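Local atomic coordinates of DNA ligase (Aquifex aeolicus, PDB entry 3QWU), a protein that probably joins nucleic acid strands as an ATP-dependent ligase of the RNA ligase family, and binds adenosine and calcium. Residues S21-N33 with Y96-T109. Sequence-based numbering, arbitrary orientation.
Sequences SEEAFGLEYLRFN and YALSRGGFICPFTT. With ADN (adenosine), chain C.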
loop_
_atom_site.group_PDB
_atom_site.type_symbol
_atom_site.label_atom_id
_atom_site.label_comp_id
_atom_site.label_asym_id
_atom_site.label_seq_id
_atom_site.Cartn_x
_atom_site.Cartn_y
_atom_site.Cartn_z
ATOM N N SER A 21 29.530 -1.783 -13.433
ATOM C CA SER A 21 30.878 -1.816 -12.896
ATOM C C SER A 21 30.951 -0.808 -11.783
ATOM O O SER A 21 30.393 0.276 -11.881
ATOM C CB SER A 21 31.922 -1.517 -13.966
ATOM O OG SER A 21 31.451 -0.522 -14.833
ATOM N N GLU A 22 31.601 -1.194 -10.700
ATOM C CA GLU A 22 31.801 -0.315 -9.576
ATOM C C GLU A 22 33.276 -0.299 -9.389
ATOM O O GLU A 22 33.965 -1.176 -9.902
ATOM C CB GLU A 22 31.143 -0.871 -8.306
ATOM C CG GLU A 22 29.636 -1.185 -8.398
ATOM C CD GLU A 22 28.728 0.044 -8.554
ATOM O OE1 GLU A 22 29.224 1.193 -8.572
ATOM O OE2 GLU A 22 27.501 -0.160 -8.651
ATOM N N GLU A 23 33.768 0.711 -8.687
ATOM C CA GLU A 23 35.144 0.696 -8.182
ATOM C C GLU A 23 35.130 1.166 -6.737
ATOM O O GLU A 23 34.451 2.143 -6.388
ATOM C CB GLU A 23 36.115 1.544 -9.013
ATOM C CG GLU A 23 37.557 1.504 -8.427
ATOM C CD GLU A 23 38.671 1.830 -9.433
ATOM O OE1 GLU A 23 38.707 1.251 -10.554
ATOM O OE2 GLU A 23 39.546 2.660 -9.081
ATOM N N ALA A 24 35.849 0.450 -5.890
ATOM C CA ALA A 24 35.851 0.770 -4.473
ATOM C C ALA A 24 36.998 0.035 -3.761
ATOM O O ALA A 24 37.265 -1.140 -4.028
ATOM C CB ALA A 24 34.509 0.428 -3.871
ATOM N N PHE A 25 37.689 0.755 -2.884
ATOM C CA PHE A 25 38.827 0.228 -2.143
ATOM C C PHE A 25 39.938 -0.298 -3.028
ATOM O O PHE A 25 40.695 -1.171 -2.603
ATOM C CB PHE A 25 38.384 -0.850 -1.154
ATOM C CG PHE A 25 37.631 -0.300 0.008
ATOM C CD1 PHE A 25 36.271 -0.049 -0.084
ATOM C CD2 PHE A 25 38.287 -0.009 1.195
ATOM C CE1 PHE A 25 35.589 0.472 0.990
ATOM C CE2 PHE A 25 37.618 0.506 2.260
ATOM C CZ PHE A 25 36.263 0.750 2.167
ATOM N N GLY A 26 40.054 0.252 -4.237
ATOM C CA GLY A 26 41.085 -0.173 -5.186
ATOM C C GLY A 26 40.675 -1.336 -6.073
ATOM O O GLY A 26 41.467 -1.828 -6.861
ATOM N N LEU A 27 39.437 -1.777 -5.953
ATOM C CA LEU A 27 38.979 -2.944 -6.676
ATOM C C LEU A 27 37.988 -2.462 -7.690
ATOM O O LEU A 27 37.140 -1.615 -7.385
ATOM C CB LEU A 27 38.273 -3.958 -5.758
ATOM C CG LEU A 27 39.027 -4.704 -4.652
ATOM C CD1 LEU A 27 39.471 -3.761 -3.532
ATOM C CD2 LEU A 27 38.126 -5.815 -4.076
ATOM N N GLU A 28 38.078 -3.037 -8.883
ATOM C CA GLU A 28 37.155 -2.759 -9.975
ATOM C C GLU A 28 36.374 -4.039 -10.182
ATOM O O GLU A 28 36.988 -5.102 -10.281
ATOM C CB GLU A 28 37.937 -2.394 -11.226
ATOM C CG GLU A 28 37.203 -1.390 -12.092
ATOM C CD GLU A 28 38.088 -0.840 -13.232
ATOM O OE1 GLU A 28 39.339 -0.958 -13.174
ATOM O OE2 GLU A 28 37.508 -0.290 -14.187
ATOM N N TYR A 29 35.042 -3.954 -10.204
ATOM C CA TYR A 29 34.218 -5.166 -10.245
ATOM C C TYR A 29 32.901 -4.929 -10.960
ATOM O O TYR A 29 32.538 -3.788 -11.234
ATOM C CB TYR A 29 33.999 -5.769 -8.825
ATOM C CG TYR A 29 33.201 -4.934 -7.824
ATOM C CD1 TYR A 29 31.948 -5.346 -7.359
ATOM C CD2 TYR A 29 33.714 -3.757 -7.308
ATOM C CE1 TYR A 29 31.232 -4.584 -6.401
ATOM C CE2 TYR A 29 33.006 -2.983 -6.364
ATOM C CZ TYR A 29 31.771 -3.394 -5.914
ATOM O OH TYR A 29 31.106 -2.583 -5.007
ATOM N N LEU A 30 32.217 -6.018 -11.304
ATOM C CA LEU A 30 30.873 -5.952 -11.882
ATOM C C LEU A 30 29.881 -6.382 -10.817
ATOM O O LEU A 30 30.149 -7.334 -10.075
ATOM C CB LEU A 30 30.782 -6.846 -13.106
ATOM C CG LEU A 30 31.676 -6.407 -14.289
ATOM C CD1 LEU A 30 33.193 -6.796 -14.104
ATOM C CD2 LEU A 30 31.143 -6.965 -15.571
ATOM N N ARG A 31 28.758 -5.668 -10.722
ATOM C CA ARG A 31 27.775 -5.875 -9.654
ATOM C C ARG A 31 26.382 -6.081 -10.204
ATOM O O ARG A 31 25.883 -5.256 -10.965
ATOM C CB ARG A 31 27.744 -4.650 -8.750
ATOM C CG ARG A 31 26.764 -4.748 -7.594
ATOM C CD ARG A 31 26.821 -3.518 -6.731
ATOM N NE ARG A 31 26.158 -2.365 -7.345
ATOM C CZ ARG A 31 24.848 -2.092 -7.284
ATOM N NH1 ARG A 31 24.001 -2.887 -6.667
ATOM N NH2 ARG A 31 24.383 -1.003 -7.855
ATOM N N PHE A 32 25.747 -7.176 -9.807
ATOM C CA PHE A 32 24.360 -7.450 -10.208
ATOM C C PHE A 32 23.388 -6.611 -9.393
ATOM O O PHE A 32 23.177 -6.854 -8.200
ATOM C CB PHE A 32 24.030 -8.946 -10.092
ATOM C CG PHE A 32 24.381 -9.716 -11.327
ATOM C CD1 PHE A 32 25.636 -10.260 -11.487
ATOM C CD2 PHE A 32 23.466 -9.840 -12.358
ATOM C CE1 PHE A 32 25.955 -10.963 -12.660
ATOM C CE2 PHE A 32 23.776 -10.517 -13.553
ATOM C CZ PHE A 32 25.009 -11.085 -13.705
ATOM N N ASN A 33 22.800 -5.613 -10.041
ATOM C CA ASN A 33 21.935 -4.663 -9.356
ATOM C C ASN A 33 20.552 -5.248 -9.106
ATOM O O ASN A 33 19.897 -4.899 -8.138
ATOM C CB ASN A 33 21.815 -3.381 -10.176
ATOM C CG ASN A 33 20.993 -2.330 -9.477
ATOM O OD1 ASN A 33 21.461 -1.701 -8.535
ATOM N ND2 ASN A 33 19.749 -2.136 -9.932
ATOM N N TYR A 96 37.197 -7.876 2.855
ATOM C CA TYR A 96 36.158 -6.957 2.411
ATOM C C TYR A 96 34.797 -7.509 2.752
ATOM O O TYR A 96 34.607 -8.741 2.930
ATOM C CB TYR A 96 36.235 -6.696 0.915
ATOM C CG TYR A 96 37.591 -6.228 0.435
ATOM C CD1 TYR A 96 37.915 -4.854 0.363
ATOM C CD2 TYR A 96 38.558 -7.147 0.047
ATOM C CE1 TYR A 96 39.159 -4.430 -0.085
ATOM C CE2 TYR A 96 39.807 -6.723 -0.401
ATOM C CZ TYR A 96 40.100 -5.372 -0.463
ATOM O OH TYR A 96 41.340 -5.003 -0.913
ATOM N N ALA A 97 33.847 -6.589 2.820
ATOM C CA ALA A 97 32.467 -6.932 3.224
ATOM C C ALA A 97 31.529 -6.366 2.188
ATOM O O ALA A 97 31.640 -5.184 1.847
ATOM C CB ALA A 97 32.156 -6.367 4.651
ATOM N N LEU A 98 30.657 -7.214 1.665
ATOM C CA LEU A 98 29.672 -6.806 0.663
ATOM C C LEU A 98 28.286 -6.674 1.289
ATOM O O LEU A 98 27.874 -7.571 2.031
ATOM C CB LEU A 98 29.555 -7.831 -0.465
ATOM C CG LEU A 98 30.744 -8.101 -1.374
ATOM C CD1 LEU A 98 30.317 -9.077 -2.457
ATOM C CD2 LEU A 98 31.338 -6.822 -2.019
ATOM N N SER A 99 27.588 -5.579 0.972
ATOM C CA SER A 99 26.141 -5.416 1.223
ATOM C C SER A 99 25.310 -6.378 0.373
ATOM O O SER A 99 25.791 -6.959 -0.593
ATOM C CB SER A 99 25.695 -4.012 0.840
ATOM O OG SER A 99 25.637 -3.891 -0.583
ATOM N N ARG A 100 24.042 -6.499 0.683
ATOM C CA ARG A 100 23.213 -7.440 -0.026
ATOM C C ARG A 100 23.201 -7.067 -1.469
ATOM O O ARG A 100 23.153 -7.964 -2.338
ATOM C CB ARG A 100 21.789 -7.443 0.524
ATOM C CG ARG A 100 20.900 -8.473 -0.126
ATOM C CD ARG A 100 21.024 -9.933 0.374
ATOM N NE ARG A 100 19.643 -10.420 0.565
ATOM C CZ ARG A 100 19.043 -11.443 -0.047
ATOM N NH1 ARG A 100 19.685 -12.216 -0.888
ATOM N NH2 ARG A 100 17.769 -11.715 0.216
ATOM N N GLY A 101 23.228 -5.744 -1.722
ATOM C CA GLY A 101 23.197 -5.212 -3.072
ATOM C C GLY A 101 24.469 -5.465 -3.847
ATOM O O GLY A 101 24.488 -5.330 -5.065
ATOM N N GLY A 102 25.544 -5.812 -3.142
ATOM C CA GLY A 102 26.806 -6.104 -3.785
ATOM C C GLY A 102 27.784 -4.951 -3.798
ATOM O O GLY A 102 28.776 -5.013 -4.504
ATOM N N PHE A 103 27.525 -3.896 -3.027
ATOM C CA PHE A 103 28.530 -2.872 -2.849
ATOM C C PHE A 103 29.538 -3.305 -1.779
ATOM O O PHE A 103 29.209 -4.045 -0.833
ATOM C CB PHE A 103 27.914 -1.568 -2.406
ATOM C CG PHE A 103 26.940 -0.978 -3.379
ATOM C CD1 PHE A 103 27.386 -0.181 -4.427
ATOM C CD2 PHE A 103 25.568 -1.180 -3.214
ATOM C CE1 PHE A 103 26.504 0.400 -5.304
ATOM C CE2 PHE A 103 24.659 -0.600 -4.114
ATOM C CZ PHE A 103 25.147 0.196 -5.161
ATOM N N ILE A 104 30.764 -2.814 -1.902
ATOM C CA ILE A 104 31.720 -2.953 -0.809
ATOM C C ILE A 104 31.338 -1.909 0.209
ATOM O O ILE A 104 31.425 -0.716 -0.059
ATOM C CB ILE A 104 33.189 -2.779 -1.256
ATOM C CG1 ILE A 104 33.526 -3.824 -2.320
ATOM C CG2 ILE A 104 34.141 -2.963 -0.068
ATOM C CD1 ILE A 104 34.926 -3.730 -2.809
ATOM N N CYS A 105 30.908 -2.394 1.375
ATOM C CA CYS A 105 30.401 -1.538 2.450
ATOM C C CYS A 105 31.570 -0.918 3.172
ATOM O O CYS A 105 32.365 -1.634 3.788
ATOM C CB CYS A 105 29.603 -2.338 3.456
ATOM S SG CYS A 105 28.997 -1.226 4.771
ATOM N N PRO A 106 31.697 0.408 3.093
ATOM C CA PRO A 106 32.819 1.081 3.745
ATOM C C PRO A 106 32.765 0.987 5.275
ATOM O O PRO A 106 33.795 0.944 5.935
ATOM C CB PRO A 106 32.684 2.547 3.279
ATOM C CG PRO A 106 31.679 2.564 2.237
ATOM C CD PRO A 106 30.854 1.342 2.319
ATOM N N PHE A 107 31.564 0.942 5.834
ATOM C CA PHE A 107 31.442 0.825 7.273
ATOM C C PHE A 107 31.789 -0.586 7.719
ATOM O O PHE A 107 32.692 -0.752 8.551
ATOM C CB PHE A 107 30.043 1.214 7.741
ATOM C CG PHE A 107 29.726 0.784 9.146
ATOM C CD1 PHE A 107 30.174 1.506 10.214
ATOM C CD2 PHE A 107 28.968 -0.340 9.381
ATOM C CE1 PHE A 107 29.859 1.149 11.489
ATOM C CE2 PHE A 107 28.676 -0.730 10.659
ATOM C CZ PHE A 107 29.108 0.028 11.719
ATOM N N THR A 108 31.088 -1.587 7.186
ATOM C CA THR A 108 31.333 -2.998 7.549
ATOM C C THR A 108 32.783 -3.396 7.268
ATOM O O THR A 108 33.411 -4.035 8.098
ATOM C CB THR A 108 30.379 -4.001 6.808
ATOM O OG1 THR A 108 29.049 -3.474 6.783
ATOM C CG2 THR A 108 30.444 -5.461 7.446
ATOM N N THR A 109 33.319 -3.030 6.114
ATOM C CA THR A 109 34.739 -3.310 5.802
ATOM C C THR A 109 35.726 -2.632 6.775
ATOM O O THR A 109 36.702 -3.242 7.171
ATOM C CB THR A 109 35.133 -2.871 4.375
ATOM O OG1 THR A 109 34.287 -3.516 3.455
ATOM C CG2 THR A 109 36.614 -3.226 4.074
HETATM O "O5'" ADN C . 16.300 -12.935 3.581
HETATM C "C5'" ADN C . 16.468 -13.217 4.971
HETATM C "C4'" ADN C . 17.539 -12.302 5.551
HETATM O "O4'" ADN C . 17.608 -12.413 7.006
HETATM C "C3'" ADN C . 18.918 -12.685 5.033
HETATM O "O3'" ADN C . 19.309 -12.038 3.824
HETATM C "C2'" ADN C . 19.850 -12.360 6.195
HETATM O "O2'" ADN C . 20.517 -11.128 5.981
HETATM C "C1'" ADN C . 18.975 -12.268 7.444
HETATM N N9 ADN C . 19.245 -13.314 8.443
HETATM C C8 ADN C . 19.258 -13.089 9.777
HETATM N N7 ADN C . 19.522 -14.214 10.484
HETATM C C5 ADN C . 19.648 -15.193 9.551
HETATM C C6 ADN C . 19.888 -16.638 9.616
HETATM N N6 ADN C . 20.056 -17.195 10.849
HETATM N N1 ADN C . 19.994 -17.335 8.443
HETATM C C2 ADN C . 19.809 -16.717 7.240
HETATM N N3 ADN C . 19.546 -15.385 7.115
HETATM C C4 ADN C . 19.476 -14.602 8.215
#
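R31 lays its guanidinium over one face of the F103 ring in a cation-pi stack: R31 CZ is 3.7 Å from the centroid of the F103 ring and the two planes are 26° apart. The same ring face also takes the aliphatic part of the arginine, CD forming a CH-pi contact almost on the ring normal. The arginine side chain runs extended until chi3 (75°), where a bend swings the guanidinium across the phenyl group. The rotation of the guanidinium is then fixed by acceptors lying in its plane. NE donates to E22 OE2 at 2.9 Å, a salt bridge met on the anti side of the carboxylate and tilted from its plane, while NH1 reaches G101 O at 3.0 Å, nearly straight (163°) but from above the carbonyl plane. E22 and N33 OD1, which accepts from NH2 and is tilted from the guanidinium plane, hold the group from its own segment, and G101 O holds it from the other; the carboxylate probably offsets part of the charge.

The arrangement joins a beta hairpin, strands 19-24 and 27-32 linked by a type I' turn over A24-L27, to the loop leaving strand 94-98 within the RNA ligase family region, which belongs to the ATP-grasp clan. That loop makes a type I turn from S99 to G102 and carries R100 of the adenosine pocket, then enters helix 106-115 with C105 as N-cap.

Y29 spans the middle: its OH accepts from I104 N at 3.1 Å and donates weakly to G102 O, which lies in the ring plane at the edge. Nearer the turn, L27 sets CD2 over the centre of the Y96 ring (4.1 Å), and I104 CD1 packs against the same methyl. F25 CD1 meets I104 CG2 at 3.6 Å, while P106 CA approaches the edge of the F25 ring; helix 313-325 touches F25, F103 and P106.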